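P-granule scaffold (Caenorhabditis japonica, PDB 5W4A) forms part of the scaffold of germline P granules and, as an RNA-associated protein, probably takes part in mRNA repression. Local coordinates at residues I14-F19 / F170-F175; A40-A44 / D59-I63; T80-L84 / F175-L179; K120-M126 / I145-E151. All blocks are in the same frame, centred on the assembly; numbering follows the deposited sequence.

Interaction 1. Residues I14-F19 / F170-F175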
# COMPACT_ATOMS: atom_id res chain seq x y z
N ILE C 14 14.95 10.18 -11.31
CA ILE C 14 14.34 8.91 -11.65
C ILE C 14 14.66 7.95 -10.50
O ILE C 14 15.78 7.46 -10.37
CB ILE C 14 14.81 8.34 -13.00
CG1 ILE C 14 14.64 9.37 -14.14
CG2 ILE C 14 14.00 7.07 -13.28
CD1 ILE C 14 14.98 8.83 -15.55
N ARG C 15 13.65 7.68 -9.67
CA ARG C 15 13.73 6.75 -8.55
C ARG C 15 13.22 5.37 -9.00
O ARG C 15 12.13 5.26 -9.58
CB ARG C 15 12.89 7.30 -7.41
CG ARG C 15 12.74 6.43 -6.22
CD ARG C 15 11.98 7.27 -5.12
NE ARG C 15 11.48 6.43 -4.07
CZ ARG C 15 12.10 6.12 -2.95
NH1 ARG C 15 13.33 6.56 -2.68
NH2 ARG C 15 11.47 5.35 -2.09
N THR C 16 14.03 4.34 -8.77
CA THR C 16 13.76 3.02 -9.35
C THR C 16 14.32 1.90 -8.47
O THR C 16 15.35 2.04 -7.83
CB THR C 16 14.34 2.94 -10.78
OG1 THR C 16 14.02 1.66 -11.35
CG2 THR C 16 15.82 3.12 -10.83
N TYR C 17 13.57 0.78 -8.40
CA TYR C 17 14.10 -0.48 -7.91
C TYR C 17 14.41 -1.43 -9.07
O TYR C 17 15.52 -1.96 -9.17
CB TYR C 17 13.13 -1.17 -6.91
CG TYR C 17 13.66 -2.52 -6.59
CD1 TYR C 17 14.81 -2.67 -5.81
CD2 TYR C 17 13.09 -3.66 -7.16
CE1 TYR C 17 15.39 -3.90 -5.62
CE2 TYR C 17 13.64 -4.89 -6.96
CZ TYR C 17 14.79 -5.01 -6.18
OH TYR C 17 15.38 -6.23 -5.96
N PHE C 18 13.44 -1.61 -9.97
CA PHE C 18 13.50 -2.69 -10.96
C PHE C 18 14.32 -2.34 -12.20
O PHE C 18 14.73 -3.24 -12.93
CB PHE C 18 12.08 -3.07 -11.40
CG PHE C 18 11.28 -3.81 -10.36
CD1 PHE C 18 10.37 -3.13 -9.54
CD2 PHE C 18 11.42 -5.19 -10.20
CE1 PHE C 18 9.64 -3.82 -8.59
CE2 PHE C 18 10.68 -5.87 -9.25
CZ PHE C 18 9.80 -5.19 -8.43
N PHE C 19 14.55 -1.05 -12.47
CA PHE C 19 15.14 -0.60 -13.74
C PHE C 19 16.28 0.42 -13.57
O PHE C 19 16.32 1.43 -14.27
CB PHE C 19 14.04 -0.01 -14.62
CG PHE C 19 12.93 -0.99 -14.96
CD1 PHE C 19 13.16 -2.00 -15.85
CD2 PHE C 19 11.68 -0.89 -14.34
CE1 PHE C 19 12.14 -2.92 -16.17
CE2 PHE C 19 10.67 -1.80 -14.65
CZ PHE C 19 10.92 -2.82 -15.56
N PHE C 170 7.99 5.42 -11.60
CA PHE C 170 8.72 5.07 -12.82
C PHE C 170 8.61 3.58 -13.12
O PHE C 170 8.38 3.18 -14.27
CB PHE C 170 10.19 5.48 -12.67
CG PHE C 170 11.07 5.04 -13.79
CD1 PHE C 170 10.87 5.56 -15.08
CD2 PHE C 170 12.09 4.11 -13.60
CE1 PHE C 170 11.71 5.20 -16.11
CE2 PHE C 170 12.94 3.76 -14.65
CZ PHE C 170 12.73 4.30 -15.90
N ASP C 171 8.81 2.74 -12.12
CA ASP C 171 8.79 1.30 -12.36
C ASP C 171 7.39 0.86 -12.76
O ASP C 171 7.24 0.01 -13.67
CB ASP C 171 9.24 0.55 -11.11
CG ASP C 171 10.71 0.70 -10.80
OD1 ASP C 171 11.44 1.29 -11.64
OD2 ASP C 171 11.14 0.22 -9.71
N ALA C 172 6.36 1.38 -12.08
CA ALA C 172 4.99 1.03 -12.45
C ALA C 172 4.71 1.43 -13.89
O ALA C 172 4.09 0.67 -14.64
CB ALA C 172 4.00 1.70 -11.49
N TYR C 173 5.21 2.60 -14.30
CA TYR C 173 5.03 3.08 -15.67
C TYR C 173 5.74 2.18 -16.68
O TYR C 173 5.17 1.83 -17.71
CB TYR C 173 5.52 4.53 -15.78
CG TYR C 173 5.20 5.13 -17.13
CD1 TYR C 173 3.88 5.43 -17.46
CD2 TYR C 173 6.18 5.34 -18.07
CE1 TYR C 173 3.55 5.94 -18.68
CE2 TYR C 173 5.84 5.90 -19.34
CZ TYR C 173 4.53 6.18 -19.61
OH TYR C 173 4.11 6.69 -20.83
N VAL C 174 7.00 1.83 -16.40
CA VAL C 174 7.74 0.94 -17.30
C VAL C 174 7.03 -0.39 -17.45
O VAL C 174 6.83 -0.88 -18.57
CB VAL C 174 9.18 0.73 -16.81
CG1 VAL C 174 9.92 -0.27 -17.70
CG2 VAL C 174 9.99 2.06 -16.79
N PHE C 175 6.64 -1.02 -16.33
CA PHE C 175 5.90 -2.29 -16.43
C PHE C 175 4.62 -2.13 -17.23
O PHE C 175 4.27 -3.01 -18.03
CB PHE C 175 5.57 -2.86 -15.04
CG PHE C 175 6.74 -3.51 -14.32
CD1 PHE C 175 7.39 -4.62 -14.87
CD2 PHE C 175 7.18 -3.05 -13.06
CE1 PHE C 175 8.46 -5.26 -14.21
CE2 PHE C 175 8.23 -3.70 -12.39
CZ PHE C 175 8.88 -4.78 -12.98
O HOH W 1 9.75 6.52 -9.46
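Thr16, Tyr17, Phe18 and Phe19 close on Asp171 and its neighbours in a buried contact near the chain's centre, where strand 14-16 of the small N-terminal hairpin leads into helix 20-28 and meets helix 169-179. Asp171 is its polar core. Asp171 OD1 accepts from Thr16 OG1 at 2.6 Å through the syn lone pair. Asp171 OD2 accepts twice: Tyr17 N reaches the syn lone pair at 2.8 Å, while Phe18 N comes from above the carboxylate plane at 3.0 Å in a nearly straight bond. With OG1 anti to the backbone N (chi1 -177°), Thr16 gives to the carboxylate and also accepts from Phe19 N, an ST motif. Aromatic rings pack around this core. The edge of Phe175 meets the face of Phe18, and the edge of Phe19 the face of Phe175. Val174 CG1 lies over the face of Phe19, and Ile14 CG2 over the centre of the Phe170 ring, 3.6 Å from its centroid. A leucine in place of Asp171 would probably leave Thr16 OG1, Tyr17 N and Phe18 N without their acceptor. The buried carboxylate has ring edges of Phe18 and Phe19 beside its oxygens, and its three donors are likely to spread its charge.

Interaction 2. Residues A40-A44 / D59-I63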
# COMPACT_ATOMS: atom_id res chain seq x y z
N ALA C 40 19.29 5.06 -30.67
CA ALA C 40 19.32 4.87 -29.24
C ALA C 40 18.84 3.47 -28.89
O ALA C 40 18.31 2.72 -29.71
CB ALA C 40 18.45 5.90 -28.53
N ASN C 41 19.02 3.11 -27.63
CA ASN C 41 18.56 1.83 -27.16
C ASN C 41 17.04 1.70 -27.31
O ASN C 41 16.28 2.60 -26.95
CB ASN C 41 18.95 1.65 -25.69
CG ASN C 41 18.43 0.36 -25.12
OD1 ASN C 41 17.30 0.30 -24.65
ND2 ASN C 41 19.23 -0.71 -25.19
N SER C 42 16.60 0.56 -27.87
CA SER C 42 15.20 0.42 -28.25
C SER C 42 14.27 0.30 -27.05
O SER C 42 13.11 0.70 -27.14
CB SER C 42 15.02 -0.80 -29.15
OG SER C 42 15.19 -2.00 -28.41
N PHE C 43 14.73 -0.29 -25.95
CA PHE C 43 13.92 -0.37 -24.73
C PHE C 43 13.67 1.04 -24.17
O PHE C 43 12.52 1.43 -23.93
CB PHE C 43 14.65 -1.30 -23.74
CG PHE C 43 13.96 -1.55 -22.41
CD1 PHE C 43 12.62 -1.26 -22.16
CD2 PHE C 43 14.71 -2.12 -21.39
CE1 PHE C 43 12.06 -1.51 -20.90
CE2 PHE C 43 14.16 -2.37 -20.15
CZ PHE C 43 12.84 -2.08 -19.91
N ALA C 44 14.74 1.84 -24.05
CA ALA C 44 14.59 3.22 -23.61
C ALA C 44 13.74 4.03 -24.57
O ALA C 44 12.88 4.82 -24.14
CB ALA C 44 15.95 3.87 -23.42
N ASP C 59 16.60 -7.14 -26.23
CA ASP C 59 16.84 -5.73 -25.93
C ASP C 59 16.67 -5.45 -24.44
O ASP C 59 17.44 -4.70 -23.84
CB ASP C 59 15.87 -4.83 -26.69
CG ASP C 59 16.09 -4.84 -28.21
OD1 ASP C 59 17.24 -5.06 -28.65
OD2 ASP C 59 15.11 -4.57 -28.93
N ILE C 60 15.62 -6.01 -23.85
CA ILE C 60 15.32 -5.80 -22.45
C ILE C 60 16.36 -6.49 -21.57
O ILE C 60 16.90 -5.90 -20.63
CB ILE C 60 13.90 -6.31 -22.16
CG1 ILE C 60 12.88 -5.42 -22.87
CG2 ILE C 60 13.64 -6.36 -20.66
CD1 ILE C 60 11.44 -6.00 -22.82
N VAL C 61 16.68 -7.75 -21.89
CA VAL C 61 17.65 -8.50 -21.09
C VAL C 61 19.00 -7.79 -21.10
O VAL C 61 19.71 -7.76 -20.08
CB VAL C 61 17.75 -9.95 -21.59
CG1 VAL C 61 18.86 -10.73 -20.85
CG2 VAL C 61 16.42 -10.66 -21.42
N GLN C 62 19.37 -7.19 -22.24
CA GLN C 62 20.66 -6.51 -22.35
C GLN C 62 20.76 -5.32 -21.42
O GLN C 62 21.84 -5.04 -20.87
CB GLN C 62 20.91 -6.07 -23.80
CG GLN C 62 21.26 -7.21 -24.74
CD GLN C 62 22.51 -7.93 -24.32
OE1 GLN C 62 23.51 -7.31 -23.96
NE2 GLN C 62 22.45 -9.26 -24.32
N ILE C 63 19.67 -4.56 -21.28
CA ILE C 63 19.65 -3.43 -20.36
C ILE C 63 19.66 -3.92 -18.91
O ILE C 63 20.29 -3.31 -18.04
CB ILE C 63 18.43 -2.54 -20.65
CG1 ILE C 63 18.69 -1.63 -21.87
CG2 ILE C 63 18.03 -1.68 -19.43
CD1 ILE C 63 19.76 -0.53 -21.65
O HOH W 2 19.40 -3.27 -25.01
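Phe43 packs against Ile60 and Ile63, and on its flank Ser42 and Asn41 supply the polar links to helix 57-64. Ile60 CG1 sits squarely over the centre of the Phe43 ring, 4.0 Å from the centroid, a CH-pi contact that suits a flat ring on a branched aliphatic chain. Ile63 CB meets the ring's edge at Phe43 CD2, 3.8 Å away. Ile63 also offers CG1 to the Asn41 amide, 3.5 Å from ND2. On the more exposed side, Ser42 OG donates to Asp59 OD2 at 2.6 Å, coming from well above the carboxylate plane. The hydroxyl stands between the backbone N and the carbonyl carbon of Ser42 (chi1 71°), and from there it faces Asp59. A water lengthens the reach of Asn41: ND2 gives to it at 2.6 Å, and the water in turn donates a hydrogen bond to Asp59 O.

One shell further out, Asn41 is the N-cap of helix 42-47. Its OD1 accepts from Ala44 N at 3.0 Å, in the carbonyl plane, so both ends of one amide are used, one for its own helix and one, through water, for the neighbour. With an alanine at Asn41, Ala44 N is likely to lose its cap, the water its donor, and a gap to open beside Ile63. Leu22 and Phe19 continue the apolar surroundings of Phe43. The chemistry implies an apolar inner side bordered by short polar bonds, with a helix start tied to helix 57-64 directly by Ser42 and through water by its cap Asn41.

Interaction 3. Residues T80-L84 / F175-L179; sequences TLLAL and FTKIL. With EDO (1,2-ethanediol), chain T; EDO (1,2-ethanediol), chain Q.
The ring of Phe175 meets helix 71-84 through one end. Leu84 CD2 lies at its edge, near the ring plane and 3.9 Å from Phe175 CD1, while Ala83 CB reaches Phe175 CZ at 3.6 Å from an oblique direction. Thr80 CG2 approaches the same end of the ring more loosely, also obliquely. Phe18, Phe19 and Leu160 of helix 153-160 are further neighbours of the ring. A first torsion of -77°, which sets CG opposite the carbonyl carbon, sends the Phe175 ring out from its own helix into the space beside Ala83. The small methyl of that alanine suits its place, letting the ring come this near the helix.

The two segments belong to helices packed at a distance, with axes 11.7 Å apart and inclined by 54°, and large side chains bridge the separation. Leu84 carries much of the bridge: its CD2 branch serves Phe175, meets Ile178 CG2 at 4.0 Å and touches Leu179 CD2 as well. Leu179 CD2 comes to 3.6 Å from Leu84 O, the point where the backbones draw nearest. No hydrogen bond crosses between residues 80-84 and 175-179. Thr80 turns its hydroxyl aside to Phe18 O and leaves its methyl for the ring. At the outer end, Ile178 O accepts from O2 of one 1,2-ethanediol at 3.0 Å and from O1 of a second at 3.2 Å, both probably from the crystallisation liquor.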
# COMPACT_ATOMS: atom_id res chain seq x y z
N THR C 80 13.10 -8.36 -11.66
CA THR C 80 12.43 -7.78 -12.82
C THR C 80 11.98 -8.88 -13.79
O THR C 80 10.86 -8.84 -14.29
CB THR C 80 13.34 -6.77 -13.51
OG1 THR C 80 13.82 -5.90 -12.47
CG2 THR C 80 12.58 -5.96 -14.57
N LEU C 81 12.83 -9.88 -14.02
CA LEU C 81 12.44 -10.99 -14.90
C LEU C 81 11.18 -11.69 -14.38
O LEU C 81 10.26 -12.01 -15.14
CB LEU C 81 13.58 -11.98 -15.04
CG LEU C 81 14.87 -11.55 -15.74
CD1 LEU C 81 15.85 -12.72 -15.71
CD2 LEU C 81 14.64 -11.09 -17.16
N LEU C 82 11.12 -11.96 -13.07
CA LEU C 82 9.93 -12.60 -12.53
C LEU C 82 8.69 -11.75 -12.73
O LEU C 82 7.61 -12.27 -13.04
CB LEU C 82 10.10 -12.89 -11.04
CG LEU C 82 11.14 -13.95 -10.69
CD1 LEU C 82 11.19 -14.13 -9.20
CD2 LEU C 82 10.78 -15.27 -11.38
N ALA C 83 8.80 -10.45 -12.51
CA ALA C 83 7.65 -9.56 -12.66
C ALA C 83 7.21 -9.48 -14.11
O ALA C 83 6.04 -9.21 -14.38
CB ALA C 83 8.00 -8.18 -12.12
N LEU C 84 8.13 -9.68 -15.05
CA LEU C 84 7.84 -9.59 -16.48
C LEU C 84 7.17 -10.83 -17.05
O LEU C 84 6.74 -10.80 -18.20
CB LEU C 84 9.13 -9.32 -17.27
CG LEU C 84 9.69 -7.90 -17.14
CD1 LEU C 84 11.09 -7.79 -17.79
CD2 LEU C 84 8.75 -6.85 -17.74
N PHE C 175 6.64 -1.02 -16.33
CA PHE C 175 5.90 -2.29 -16.43
C PHE C 175 4.62 -2.13 -17.23
O PHE C 175 4.27 -3.01 -18.03
CB PHE C 175 5.57 -2.86 -15.04
CG PHE C 175 6.74 -3.51 -14.32
CD1 PHE C 175 7.39 -4.62 -14.87
CD2 PHE C 175 7.18 -3.05 -13.06
CE1 PHE C 175 8.46 -5.26 -14.21
CE2 PHE C 175 8.23 -3.70 -12.39
CZ PHE C 175 8.88 -4.78 -12.98
N THR C 176 3.88 -1.05 -17.01
CA THR C 176 2.66 -0.83 -17.76
C THR C 176 2.94 -0.77 -19.26
O THR C 176 2.22 -1.40 -20.06
CB THR C 176 1.98 0.46 -17.28
OG1 THR C 176 1.49 0.27 -15.94
CG2 THR C 176 0.83 0.87 -18.18
N LYS C 177 3.99 -0.06 -19.66
CA LYS C 177 4.34 0.06 -21.07
C LYS C 177 4.74 -1.30 -21.65
O LYS C 177 4.26 -1.69 -22.72
CB LYS C 177 5.48 1.08 -21.25
CG LYS C 177 5.12 2.54 -21.02
CD LYS C 177 4.32 3.14 -22.18
CE LYS C 177 5.16 3.21 -23.45
NZ LYS C 177 4.46 3.95 -24.54
N ILE C 178 5.64 -2.03 -20.96
CA ILE C 178 6.21 -3.25 -21.53
C ILE C 178 5.22 -4.40 -21.53
O ILE C 178 5.22 -5.22 -22.45
CB ILE C 178 7.50 -3.62 -20.77
CG1 ILE C 178 8.55 -2.54 -21.00
CG2 ILE C 178 8.01 -5.01 -21.18
CD1 ILE C 178 9.05 -2.44 -22.43
N LEU C 179 4.37 -4.49 -20.51
CA LEU C 179 3.41 -5.57 -20.40
C LEU C 179 2.07 -5.24 -21.02
O LEU C 179 1.16 -6.08 -20.95
CB LEU C 179 3.21 -5.94 -18.93
CG LEU C 179 4.49 -6.44 -18.26
CD1 LEU C 179 4.20 -6.68 -16.79
CD2 LEU C 179 5.05 -7.68 -18.94
C1 EDO T . 3.12 -4.65 -25.23
O1 EDO T . 3.00 -5.95 -25.82
C2 EDO T . 4.46 -3.98 -25.55
O2 EDO T . 5.59 -4.87 -25.42
C1 EDO Q . 6.21 -8.87 -22.52
O1 EDO Q . 5.00 -8.37 -23.12
C2 EDO Q . 7.30 -9.04 -23.57
O2 EDO Q . 7.88 -7.77 -23.90

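Interaction 4. Residues K120-M126 / I145-E151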
# COMPACT_ATOMS: atom_id res chain seq x y z
N LYS C 120 3.28 -20.79 -4.56
CA LYS C 120 2.60 -19.50 -4.63
C LYS C 120 1.72 -19.26 -3.40
O LYS C 120 1.58 -18.11 -2.98
CB LYS C 120 1.79 -19.42 -5.92
CG LYS C 120 2.66 -19.23 -7.18
CD LYS C 120 1.83 -18.87 -8.41
CE LYS C 120 2.71 -18.45 -9.57
NZ LYS C 120 1.92 -18.28 -10.83
N LYS C 121 1.14 -20.30 -2.80
CA LYS C 121 0.37 -20.08 -1.57
C LYS C 121 1.29 -19.77 -0.40
O LYS C 121 0.98 -18.90 0.43
CB LYS C 121 -0.50 -21.30 -1.26
CG LYS C 121 -1.27 -21.89 -2.44
CD LYS C 121 -1.90 -20.85 -3.38
CE LYS C 121 -3.21 -20.30 -2.83
NZ LYS C 121 -3.89 -19.39 -3.80
N LYS C 122 2.42 -20.49 -0.29
CA LYS C 122 3.40 -20.16 0.74
C LYS C 122 3.93 -18.75 0.53
O LYS C 122 4.10 -17.98 1.49
CB LYS C 122 4.57 -21.15 0.73
CG LYS C 122 4.26 -22.48 1.37
CD LYS C 122 5.49 -23.39 1.38
CE LYS C 122 5.10 -24.85 1.63
NZ LYS C 122 4.26 -25.39 0.52
N LEU C 123 4.20 -18.39 -0.73
CA LEU C 123 4.69 -17.05 -1.00
C LEU C 123 3.63 -16.01 -0.69
O LEU C 123 3.95 -14.93 -0.19
CB LEU C 123 5.16 -16.90 -2.45
CG LEU C 123 6.53 -17.50 -2.77
CD1 LEU C 123 6.91 -17.20 -4.19
CD2 LEU C 123 7.62 -16.99 -1.84
N ASN C 124 2.35 -16.30 -1.00
CA ASN C 124 1.29 -15.35 -0.69
C ASN C 124 1.33 -14.97 0.79
O ASN C 124 1.28 -13.79 1.14
CB ASN C 124 -0.08 -15.93 -1.08
CG ASN C 124 -1.25 -15.12 -0.54
OD1 ASN C 124 -2.06 -15.63 0.27
ND2 ASN C 124 -1.36 -13.89 -0.98
N LEU C 125 1.45 -15.97 1.68
CA LEU C 125 1.49 -15.67 3.11
C LEU C 125 2.75 -14.89 3.47
O LEU C 125 2.73 -13.95 4.28
CB LEU C 125 1.37 -16.95 3.94
CG LEU C 125 0.04 -17.69 3.83
CD1 LEU C 125 0.07 -18.93 4.74
CD2 LEU C 125 -1.18 -16.81 4.16
N MSE C 126 3.87 -15.23 2.83
CA MSE C 126 5.11 -14.55 3.09
C MSE C 126 4.99 -13.07 2.69
O MSE C 126 5.48 -12.19 3.42
CB MSE C 126 6.28 -15.21 2.32
CG MSE C 126 7.59 -14.36 2.28
SE MSE C 126 8.92 -15.20 1.08
CE MSE C 126 8.69 -17.05 1.70
N ILE C 145 5.87 -10.39 -4.98
CA ILE C 145 5.10 -11.62 -4.78
C ILE C 145 3.66 -11.44 -5.28
O ILE C 145 3.11 -12.32 -5.98
CB ILE C 145 5.15 -12.05 -3.29
CG1 ILE C 145 6.52 -12.64 -2.97
CG2 ILE C 145 4.09 -13.12 -3.00
CD1 ILE C 145 6.79 -12.79 -1.50
N LYS C 146 3.03 -10.32 -4.93
CA LYS C 146 1.64 -10.11 -5.33
C LYS C 146 1.52 -10.01 -6.84
O LYS C 146 0.54 -10.48 -7.42
CB LYS C 146 1.09 -8.87 -4.63
CG LYS C 146 0.94 -9.08 -3.13
CD LYS C 146 0.61 -7.82 -2.38
CE LYS C 146 0.56 -8.04 -0.82
NZ LYS C 146 -0.48 -9.07 -0.47
N THR C 147 2.53 -9.42 -7.49
CA THR C 147 2.56 -9.33 -8.95
C THR C 147 2.71 -10.72 -9.59
O THR C 147 1.96 -11.07 -10.51
CB THR C 147 3.72 -8.40 -9.34
OG1 THR C 147 3.43 -7.08 -8.88
CG2 THR C 147 3.87 -8.35 -10.87
N ILE C 148 3.66 -11.53 -9.09
CA ILE C 148 3.90 -12.89 -9.57
C ILE C 148 2.64 -13.74 -9.45
O ILE C 148 2.31 -14.55 -10.34
CB ILE C 148 5.08 -13.51 -8.79
CG1 ILE C 148 6.39 -12.81 -9.16
CG2 ILE C 148 5.15 -15.02 -9.05
CD1 ILE C 148 7.49 -13.07 -8.12
N ASN C 149 1.90 -13.57 -8.35
CA ASN C 149 0.72 -14.39 -8.08
C ASN C 149 -0.53 -13.89 -8.80
O ASN C 149 -1.57 -14.56 -8.72
CB ASN C 149 0.48 -14.43 -6.57
CG ASN C 149 1.36 -15.44 -5.87
OD1 ASN C 149 1.96 -16.32 -6.50
ND2 ASN C 149 1.44 -15.34 -4.55
N SER C 150 -0.45 -12.75 -9.48
CA SER C 150 -1.58 -12.23 -10.23
C SER C 150 -1.82 -13.08 -11.46
O SER C 150 -0.88 -13.52 -12.13
CB SER C 150 -1.33 -10.78 -10.65
OG SER C 150 -1.29 -9.95 -9.52
N GLU C 151 -3.08 -13.31 -11.79
CA GLU C 151 -3.37 -14.18 -12.92
C GLU C 151 -3.69 -13.43 -14.22
O GLU C 151 -3.27 -13.88 -15.29
CB GLU C 151 -4.50 -15.16 -12.58
CG GLU C 151 -4.03 -16.35 -11.71
CD GLU C 151 -3.04 -17.26 -12.44
OE1 GLU C 151 -3.03 -17.29 -13.69
OE2 GLU C 151 -2.25 -17.95 -11.74
O HOH W 3 0.12 -16.17 -11.37
O HOH W 4 0.11 -12.96 -3.23
O HOH W 5 1.06 -11.70 -0.79
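Lys120 O is gripped by two donors: Asn124 N of its own helix at 2.8 Å, and Asn149 ND2 across the contact at 3.2 Å in a weak, bent bond. The Asn149 amide lies alongside the aliphatic chain of Lys120, the two side chains sliding past each other in opposite directions. Its other end, OD1, is set against those methylenes, 3.1 Å from Lys120 CG, and this buried oxygen finds no partner in the model. ND2 does better, since water 4 also takes a bond from it and another from Asn124 ND2.

Helices 116-131 and 136-148 follow each other in the chain and run antiparallel here, a helical hairpin whose partners step from Lys120 and Asn149 to Leu123 and Ile145. Leu123 and Ile145 fill the apolar side. The CG2 branch of Ile145 presses on Leu123 O at 3.3 Å, and its CD1 lies 4.1 Å from the selenium of Met126, a selenomethionine. Loop residues Leu108, Ile110 and Leu111 also touch Leu123.

Lys120 suits its edge position because an extended chain beyond CG carries NZ toward Ile148 O and Ser150 O, where it gives to water 3 at 2.8 Å. That water lies beside both carbonyls. Glu151 OE2 is 4.3 Å from Lys120 NZ, too long for a salt bridge, although the opposite charges probably attract weakly.

How the interactions relate
Interactions 1, 2 and 3 touch one another and pack as one continuous region. Interactions 1 and 3 lie with centres about 10 Å apart, share Phe175 on helix 169-179, and are linked again by a probable hydrogen bond from Thr80 OG1 to Phe18 O at 2.8 Å. Interaction 2 joins them through Phe43, whose CE1 is 3.5 Å from Ile178 CD1 and whose CZ packs on Phe19 CE1. Interaction 4 stands apart: its centre is about 28 Å from that of interaction 2, on the opposite side of the chain's centre. It touches only interaction 3, where Ile148 CD1 packs on Leu82 CB at 3.9 Å, carrying the packing outward to the helical hairpin.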